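Local coordinates for pentafunctional AROM polypeptide (PDB 5SWV), which probably catalyses successive steps of the shikimate pathway, the dehydratase and dehydrogenase modules in this fragment acting on 3-dehydroquinate and 3-dehydroshikimate, at residues A[11-22]-A[36-47]. Residues are numbered along the deposited sequence; the frame is centred on the assembly and turned at random.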
ATOM      1  N   ARG A  11       4.084  11.115   8.464  1.00 47.29           N
ATOM      2  CA  ARG A  11       5.035  10.093   8.909  1.00 45.39           C
ATOM      3  C   ARG A  11       5.186   8.998   7.881  1.00 42.88           C
ATOM      4  O   ARG A  11       4.198   8.369   7.507  1.00 43.91           O
ATOM      5  CB  ARG A  11       4.538   9.449  10.203  1.00 46.99           C
ATOM      6  CG  ARG A  11       4.746  10.321  11.416  1.00 48.73           C
ATOM      7  CD  ARG A  11       3.976   9.850  12.634  1.00 50.85           C
ATOM      8  NE  ARG A  11       4.309  10.751  13.744  1.00 53.26           N
ATOM      9  CZ  ARG A  11       3.492  11.637  14.325  1.00 54.44           C
ATOM     10  NH1 ARG A  11       2.202  11.758  13.973  1.00 55.12           N
ATOM     11  NH2 ARG A  11       3.974  12.401  15.301  1.00 54.11           N
ATOM     12  N   SER A  12       6.412   8.745   7.447  1.00 39.94           N
ATOM     13  CA  SER A  12       6.696   7.607   6.577  1.00 38.73           C
ATOM     14  C   SER A  12       7.684   6.661   7.240  1.00 37.89           C
ATOM     15  O   SER A  12       8.463   7.065   8.115  1.00 38.90           O
ATOM     16  CB  SER A  12       7.211   8.062   5.204  1.00 38.47           C
ATOM     17  OG  SER A  12       7.838   9.336   5.269  1.00 39.02           O
ATOM     18  N   THR A  13       7.622   5.396   6.831  1.00 36.01           N
ATOM     19  CA  THR A  13       8.531   4.361   7.313  1.00 34.89           C
ATOM     20  C   THR A  13       8.898   3.460   6.159  1.00 33.68           C
ATOM     21  O   THR A  13       8.198   3.433   5.167  1.00 34.00           O
ATOM     22  CB  THR A  13       7.890   3.488   8.408  1.00 35.10           C
ATOM     23  OG1 THR A  13       6.862   2.673   7.841  1.00 35.04           O
ATOM     24  CG2 THR A  13       7.289   4.341   9.518  1.00 35.50           C
ATOM     25  N   PHE A  14       9.998   2.732   6.285  1.00 32.73           N
ATOM     26  CA  PHE A  14      10.350   1.726   5.293  1.00 32.04           C
ATOM     27  C   PHE A  14      11.004   0.506   5.926  1.00 32.27           C
ATOM     28  O   PHE A  14      11.749   0.619   6.908  1.00 32.12           O
ATOM     29  CB  PHE A  14      11.223   2.304   4.186  1.00 31.47           C
ATOM     30  CG  PHE A  14      12.631   2.630   4.598  1.00 31.48           C
ATOM     31  CD1 PHE A  14      13.630   1.658   4.550  1.00 31.28           C
ATOM     32  CD2 PHE A  14      12.987   3.936   4.968  1.00 31.76           C
ATOM     33  CE1 PHE A  14      14.944   1.962   4.896  1.00 31.11           C
ATOM     34  CE2 PHE A  14      14.302   4.246   5.324  1.00 31.87           C
ATOM     35  CZ  PHE A  14      15.281   3.251   5.294  1.00 31.52           C
ATOM     36  N   LEU A  15      10.703  -0.654   5.336  1.00 31.79           N
ATOM     37  CA  LEU A  15      11.172  -1.943   5.811  1.00 31.60           C
ATOM     38  C   LEU A  15      12.603  -2.186   5.363  1.00 31.44           C
ATOM     39  O   LEU A  15      12.921  -1.996   4.200  1.00 30.88           O
ATOM     40  CB  LEU A  15      10.282  -3.076   5.275  1.00 31.43           C
ATOM     41  CG  LEU A  15      10.552  -4.454   5.883  1.00 31.57           C
ATOM     42  CD1 LEU A  15      10.036  -4.511   7.317  1.00 31.98           C
ATOM     43  CD2 LEU A  15       9.944  -5.564   5.056  1.00 31.60           C
ATOM     44  N   THR A  16      13.449  -2.636   6.290  1.00 31.67           N
ATOM     45  CA  THR A  16      14.819  -3.038   5.971  1.00 31.81           C
ATOM     46  C   THR A  16      14.851  -4.530   5.625  1.00 32.21           C
ATOM     47  O   THR A  16      15.113  -5.371   6.479  1.00 32.10           O
ATOM     48  CB  THR A  16      15.769  -2.716   7.135  1.00 31.85           C
ATOM     49  OG1 THR A  16      15.286  -3.322   8.350  1.00 31.74           O
ATOM     50  CG2 THR A  16      15.861  -1.213   7.330  1.00 31.71           C
ATOM     51  N   LEU A  17      14.567  -4.852   4.362  1.00 32.90           N
ATOM     52  CA  LEU A  17      14.460  -6.249   3.931  1.00 33.51           C
ATOM     53  C   LEU A  17      15.846  -6.858   3.758  1.00 33.94           C
ATOM     54  O   LEU A  17      16.601  -6.470   2.870  1.00 33.98           O
ATOM     55  CB  LEU A  17      13.675  -6.352   2.634  1.00 33.77           C
ATOM     56  CG  LEU A  17      13.125  -7.728   2.305  1.00 34.18           C
ATOM     57  CD1 LEU A  17      12.097  -8.159   3.342  1.00 34.67           C
ATOM     58  CD2 LEU A  17      12.498  -7.681   0.926  1.00 34.21           C
ATOM     59  N   ASN A  18      16.172  -7.813   4.620  1.00 34.55           N
ATOM     60  CA  ASN A  18      17.523  -8.322   4.737  1.00 34.63           C
ATOM     61  C   ASN A  18      17.573  -9.839   4.796  1.00 34.89           C
ATOM     62  O   ASN A  18      18.416 -10.423   5.485  1.00 35.29           O
ATOM     63  CB  ASN A  18      18.192  -7.686   5.953  1.00 35.03           C
ATOM     64  CG  ASN A  18      17.506  -8.031   7.264  1.00 35.32           C
ATOM     65  OD1 ASN A  18      16.350  -8.454   7.294  1.00 35.40           O
ATOM     66  ND2 ASN A  18      18.230  -7.846   8.363  1.00 35.67           N
ATOM     67  N   TYR A  19      16.673 -10.476   4.055  1.00 34.96           N
ATOM     68  CA  TYR A  19      16.792 -11.898   3.786  1.00 35.50           C
ATOM     69  C   TYR A  19      17.983 -12.110   2.860  1.00 35.27           C
ATOM     70  O   TYR A  19      18.341 -11.206   2.115  1.00 36.00           O
ATOM     71  CB  TYR A  19      15.556 -12.413   3.072  1.00 35.84           C
ATOM     72  CG  TYR A  19      14.311 -12.548   3.912  1.00 36.50           C
ATOM     73  CD1 TYR A  19      14.124 -13.662   4.727  1.00 36.86           C
ATOM     74  CD2 TYR A  19      13.285 -11.601   3.846  1.00 36.31           C
ATOM     75  CE1 TYR A  19      12.962 -13.822   5.461  1.00 36.98           C
ATOM     76  CE2 TYR A  19      12.122 -11.752   4.587  1.00 36.30           C
ATOM     77  CZ  TYR A  19      11.969 -12.868   5.389  1.00 36.91           C
ATOM     78  OH  TYR A  19      10.835 -13.048   6.137  1.00 37.93           O
ATOM     79  N   PRO A  20      18.576 -13.305   2.870  1.00 35.58           N
ATOM     80  CA  PRO A  20      19.564 -13.647   1.850  1.00 35.84           C
ATOM     81  C   PRO A  20      18.998 -13.845   0.456  1.00 35.98           C
ATOM     82  O   PRO A  20      19.752 -13.748  -0.501  1.00 36.29           O
ATOM     83  CB  PRO A  20      20.142 -14.978   2.331  1.00 36.31           C
ATOM     84  CG  PRO A  20      19.554 -15.238   3.663  1.00 36.01           C
ATOM     85  CD  PRO A  20      18.314 -14.435   3.767  1.00 36.09           C
ATOM     86  N   ARG A  21      17.708 -14.169   0.348  1.00 36.71           N
ATOM     87  CA  ARG A  21      17.023 -14.378  -0.945  1.00 37.41           C
ATOM     88  C   ARG A  21      15.604 -13.803  -0.929  1.00 36.93           C
ATOM     89  O   ARG A  21      14.888 -13.953   0.059  1.00 36.32           O
ATOM     90  CB  ARG A  21      16.912 -15.873  -1.229  1.00 38.33           C
ATOM     91  CG  ARG A  21      18.223 -16.619  -1.395  1.00 39.53           C
ATOM     92  CD  ARG A  21      18.893 -16.238  -2.707  1.00 41.01           C
ATOM     93  NE  ARG A  21      18.139 -16.735  -3.867  1.00 41.68           N
ATOM     94  CZ  ARG A  21      18.371 -17.877  -4.518  1.00 42.01           C
ATOM     95  NH1 ARG A  21      19.362 -18.712  -4.180  1.00 42.04           N
ATOM     96  NH2 ARG A  21      17.592 -18.186  -5.540  1.00 42.71           N
ATOM     97  N   ILE A  22      15.183 -13.168  -2.021  1.00 36.74           N
ATOM     98  CA  ILE A  22      13.822 -12.631  -2.099  1.00 37.49           C
ATOM     99  C   ILE A  22      12.778 -13.769  -2.060  1.00 37.75           C
ATOM    100  O   ILE A  22      11.674 -13.579  -1.533  1.00 36.80           O
ATOM    101  CB  ILE A  22      13.631 -11.659  -3.308  1.00 38.18           C
ATOM    102  CG1 ILE A  22      13.976 -10.222  -2.917  1.00 38.36           C
ATOM    103  CG2 ILE A  22      12.180 -11.595  -3.799  1.00 38.48           C
ATOM    104  CD1 ILE A  22      15.396 -10.013  -2.500  1.00 38.87           C
ATOM    105  N   CYS A  36       4.360  -0.005   6.031  1.00 37.51           N
ATOM    106  CA  CYS A  36       5.531   0.557   5.361  1.00 37.67           C
ATOM    107  C   CYS A  36       5.156   1.260   4.078  1.00 37.20           C
ATOM    108  O   CYS A  36       4.277   0.817   3.344  1.00 36.92           O
ATOM    109  CB  CYS A  36       6.531  -0.540   5.054  1.00 38.34           C
ATOM    110  SG  CYS A  36       7.041  -1.428   6.538  1.00 40.16           S
ATOM    111  N   ASP A  37       5.836   2.363   3.814  1.00 37.61           N
ATOM    112  CA  ASP A  37       5.641   3.124   2.582  1.00 38.22           C
ATOM    113  C   ASP A  37       6.615   2.697   1.482  1.00 38.25           C
ATOM    114  O   ASP A  37       6.427   3.076   0.330  1.00 39.49           O
ATOM    115  CB  ASP A  37       5.780   4.618   2.867  1.00 38.90           C
ATOM    116  CG  ASP A  37       4.829   5.088   3.953  1.00 40.18           C
ATOM    117  OD1 ASP A  37       3.662   5.378   3.626  1.00 41.57           O
ATOM    118  OD2 ASP A  37       5.237   5.156   5.138  1.00 41.21           O
ATOM    119  N   ALA A  38       7.634   1.911   1.844  1.00 37.78           N
ATOM    120  CA  ALA A  38       8.671   1.463   0.923  1.00 37.60           C
ATOM    121  C   ALA A  38       9.464   0.283   1.493  1.00 37.64           C
ATOM    122  O   ALA A  38       9.347  -0.042   2.676  1.00 37.73           O
ATOM    123  CB  ALA A  38       9.616   2.610   0.634  1.00 38.03           C
ATOM    124  N   ILE A  39      10.283  -0.332   0.647  1.00 37.19           N
ATOM    125  CA  ILE A  39      11.094  -1.484   1.018  1.00 37.00           C
ATOM    126  C   ILE A  39      12.536  -1.206   0.630  1.00 37.25           C
ATOM    127  O   ILE A  39      12.840  -0.937  -0.533  1.00 37.76           O
ATOM    128  CB  ILE A  39      10.619  -2.750   0.293  1.00 37.20           C
ATOM    129  CG1 ILE A  39       9.149  -3.002   0.570  1.00 37.61           C
ATOM    130  CG2 ILE A  39      11.386  -3.987   0.732  1.00 37.17           C
ATOM    131  CD1 ILE A  39       8.609  -4.172  -0.226  1.00 38.33           C
ATOM    132  N   GLU A  40      13.422  -1.251   1.610  1.00 37.44           N
ATOM    133  CA  GLU A  40      14.841  -1.257   1.348  1.00 38.20           C
ATOM    134  C   GLU A  40      15.275  -2.688   1.131  1.00 37.54           C
ATOM    135  O   GLU A  40      15.066  -3.539   1.988  1.00 36.99           O
ATOM    136  CB  GLU A  40      15.598  -0.672   2.524  1.00 40.30           C
ATOM    137  CG  GLU A  40      17.080  -0.488   2.276  1.00 42.14           C
ATOM    138  CD  GLU A  40      17.760   0.233   3.422  1.00 43.74           C
ATOM    139  OE1 GLU A  40      17.825  -0.361   4.530  1.00 46.74           O
ATOM    140  OE2 GLU A  40      18.219   1.388   3.219  1.00 43.86           O
ATOM    141  N   VAL A  41      15.861  -2.956  -0.027  1.00 36.92           N
ATOM    142  CA  VAL A  41      16.526  -4.212  -0.246  1.00 36.28           C
ATOM    143  C   VAL A  41      17.954  -3.961   0.163  1.00 36.10           C
ATOM    144  O   VAL A  41      18.656  -3.166  -0.460  1.00 36.07           O
ATOM    145  CB  VAL A  41      16.496  -4.654  -1.712  1.00 36.67           C
ATOM    146  CG1 VAL A  41      17.248  -5.976  -1.866  1.00 37.14           C
ATOM    147  CG2 VAL A  41      15.058  -4.773  -2.208  1.00 36.53           C
ATOM    148  N   ARG A  42      18.358  -4.618   1.239  1.00 36.04           N
ATOM    149  CA  ARG A  42      19.717  -4.569   1.704  1.00 36.26           C
ATOM    150  C   ARG A  42      20.500  -5.549   0.852  1.00 36.79           C
ATOM    151  O   ARG A  42      20.531  -6.771   1.118  1.00 37.84           O
ATOM    152  CB  ARG A  42      19.801  -4.899   3.201  1.00 36.07           C
ATOM    153  CG  ARG A  42      19.370  -3.743   4.090  1.00 35.84           C
ATOM    154  CD  ARG A  42      20.382  -2.599   4.113  1.00 35.88           C
ATOM    155  NE  ARG A  42      21.702  -3.017   4.616  1.00 36.27           N
ATOM    156  CZ  ARG A  42      22.098  -2.993   5.899  1.00 36.36           C
ATOM    157  NH1 ARG A  42      21.310  -2.567   6.890  1.00 36.35           N
ATOM    158  NH2 ARG A  42      23.312  -3.413   6.206  1.00 36.79           N
ATOM    159  N   VAL A  43      21.130  -4.988  -0.177  1.00 36.16           N
ATOM    160  CA  VAL A  43      21.803  -5.757  -1.210  1.00 35.78           C
ATOM    161  C   VAL A  43      23.032  -6.441  -0.613  1.00 36.35           C
ATOM    162  O   VAL A  43      23.384  -7.566  -1.001  1.00 36.43           O
ATOM    163  CB  VAL A  43      22.189  -4.852  -2.399  1.00 35.55           C
ATOM    164  CG1 VAL A  43      22.986  -5.624  -3.442  1.00 35.65           C
ATOM    165  CG2 VAL A  43      20.943  -4.239  -3.031  1.00 35.31           C
ATOM    166  N   ASP A  44      23.662  -5.775   0.355  1.00 36.52           N
ATOM    167  CA  ASP A  44      24.776  -6.377   1.098  1.00 37.05           C
ATOM    168  C   ASP A  44      24.434  -7.705   1.808  1.00 36.89           C
ATOM    169  O   ASP A  44      25.328  -8.532   2.010  1.00 35.64           O
ATOM    170  CB  ASP A  44      25.431  -5.363   2.060  1.00 37.44           C
ATOM    171  CG  ASP A  44      24.465  -4.799   3.097  1.00 38.22           C
ATOM    172  OD1 ASP A  44      23.463  -4.143   2.693  1.00 38.15           O
ATOM    173  OD2 ASP A  44      24.730  -4.991   4.318  1.00 38.16           O
ATOM    174  N   TYR A  45      23.155  -7.920   2.128  1.00 37.47           N
ATOM    175  CA  TYR A  45      22.699  -9.178   2.740  1.00 38.39           C
ATOM    176  C   TYR A  45      22.336 -10.285   1.751  1.00 38.60           C
ATOM    177  O   TYR A  45      22.301 -11.441   2.146  1.00 39.21           O
ATOM    178  CB  TYR A  45      21.512  -8.944   3.683  1.00 38.84           C
ATOM    179  CG  TYR A  45      21.919  -8.530   5.073  1.00 39.65           C
ATOM    180  CD1 TYR A  45      22.365  -7.242   5.315  1.00 40.35           C
ATOM    181  CD2 TYR A  45      21.857  -9.422   6.152  1.00 40.51           C
ATOM    182  CE1 TYR A  45      22.735  -6.834   6.584  1.00 41.21           C
ATOM    183  CE2 TYR A  45      22.239  -9.029   7.428  1.00 41.14           C
ATOM    184  CZ  TYR A  45      22.678  -7.725   7.637  1.00 41.81           C
ATOM    185  OH  TYR A  45      23.064  -7.264   8.878  1.00 42.25           O
ATOM    186  N   LEU A  46      22.067  -9.957   0.488  1.00 38.89           N
ATOM    187  CA  LEU A  46      21.732 -10.988  -0.508  1.00 39.04           C
ATOM    188  C   LEU A  46      22.910 -11.947  -0.739  1.00 40.48           C
ATOM    189  O   LEU A  46      24.061 -11.520  -0.744  1.00 40.47           O
ATOM    190  CB  LEU A  46      21.360 -10.361  -1.852  1.00 38.39           C
ATOM    191  CG  LEU A  46      20.201  -9.380  -1.961  1.00 38.07           C
ATOM    192  CD1 LEU A  46      20.119  -8.825  -3.373  1.00 38.06           C
ATOM    193  CD2 LEU A  46      18.893 -10.042  -1.578  1.00 38.37           C
ATOM    194  N   LYS A  47      22.614 -13.226  -0.966  1.00 42.33           N
ATOM    195  CA  LYS A  47      23.645 -14.238  -1.228  1.00 43.85           C
ATOM    196  C   LYS A  47      23.406 -14.951  -2.568  1.00 43.80           C
ATOM    197  O   LYS A  47      22.447 -15.706  -2.729  1.00 43.53           O
ATOM    198  CB  LYS A  47      23.709 -15.255  -0.075  1.00 45.23           C
ATOM    199  CG  LYS A  47      23.966 -14.650   1.308  1.00 46.52           C
ATOM    200  CD  LYS A  47      25.365 -14.040   1.472  1.00 48.01           C
ATOM    201  CE  LYS A  47      26.442 -15.116   1.610  1.00 50.07           C
ATOM    202  NZ  LYS A  47      27.713 -14.856   0.864  1.00 51.23           N
TER
HETATM  203  O   HOH W   1      21.571 -18.054  -1.623  1.00 30.21           O
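Leu15 O accepts two backbone N-H groups: Glu40 N, at 2.7 Å and nearly along the C=O axis, and, weakly, Leu17 N of its own strand at 3.3 Å. Around this link Leu15 and Leu17 bond alternately to Ala38, Glu40 and Arg42. Ahead of these regular bonds, Asp37 OD2 accepts the backbone N of Thr13 on its anti lone pair, at 2.9 Å and 161°, while OD1 forms a salt bridge with Lys9. Because Asp37 N also donates to Thr13 O, at 2.9 Å, this short acidic residue engages both the N-H and the carbonyl of Thr13. Its CG lies beside its own backbone N (chi1 -56°), which swings the carboxylate across to segment 11-22.

Strands 13-17 and 38-42 are the first two strands of the eight-stranded parallel barrel of type I dehydroquinase, a TIM-barrel enzyme, and helix 58-69 covers the outer side. Leucine, isoleucine and valine suit that side because their apolar side chains fill the layer between sheet and helix, where Val41 touches Leu68. Leu17 CB and Ile39 CG2 meet at 3.8 Å, the two side chains running alongside each other.

Phe14, Thr16 and Glu40 face the barrel interior. The extended Glu40 brings its carboxylate to the Phe14 ring, the two planes 70° apart and OE1 at the ring edge; OE2 is hydrogen-bonded to Thr79 OG1.

Beyond the strands, Asn18 CB sits over one face of the Tyr45 ring, 4.2 Å from its centroid, a CH-pi contact, while Asn18 ND2 donates a hydrogen bond to Ser227 O. Further on, Lys47 N donates to Pro20 O at 2.9 Å, in the carbonyl plane, and Ile22 CD1 meets Leu46 CD2 at 3.6 Å.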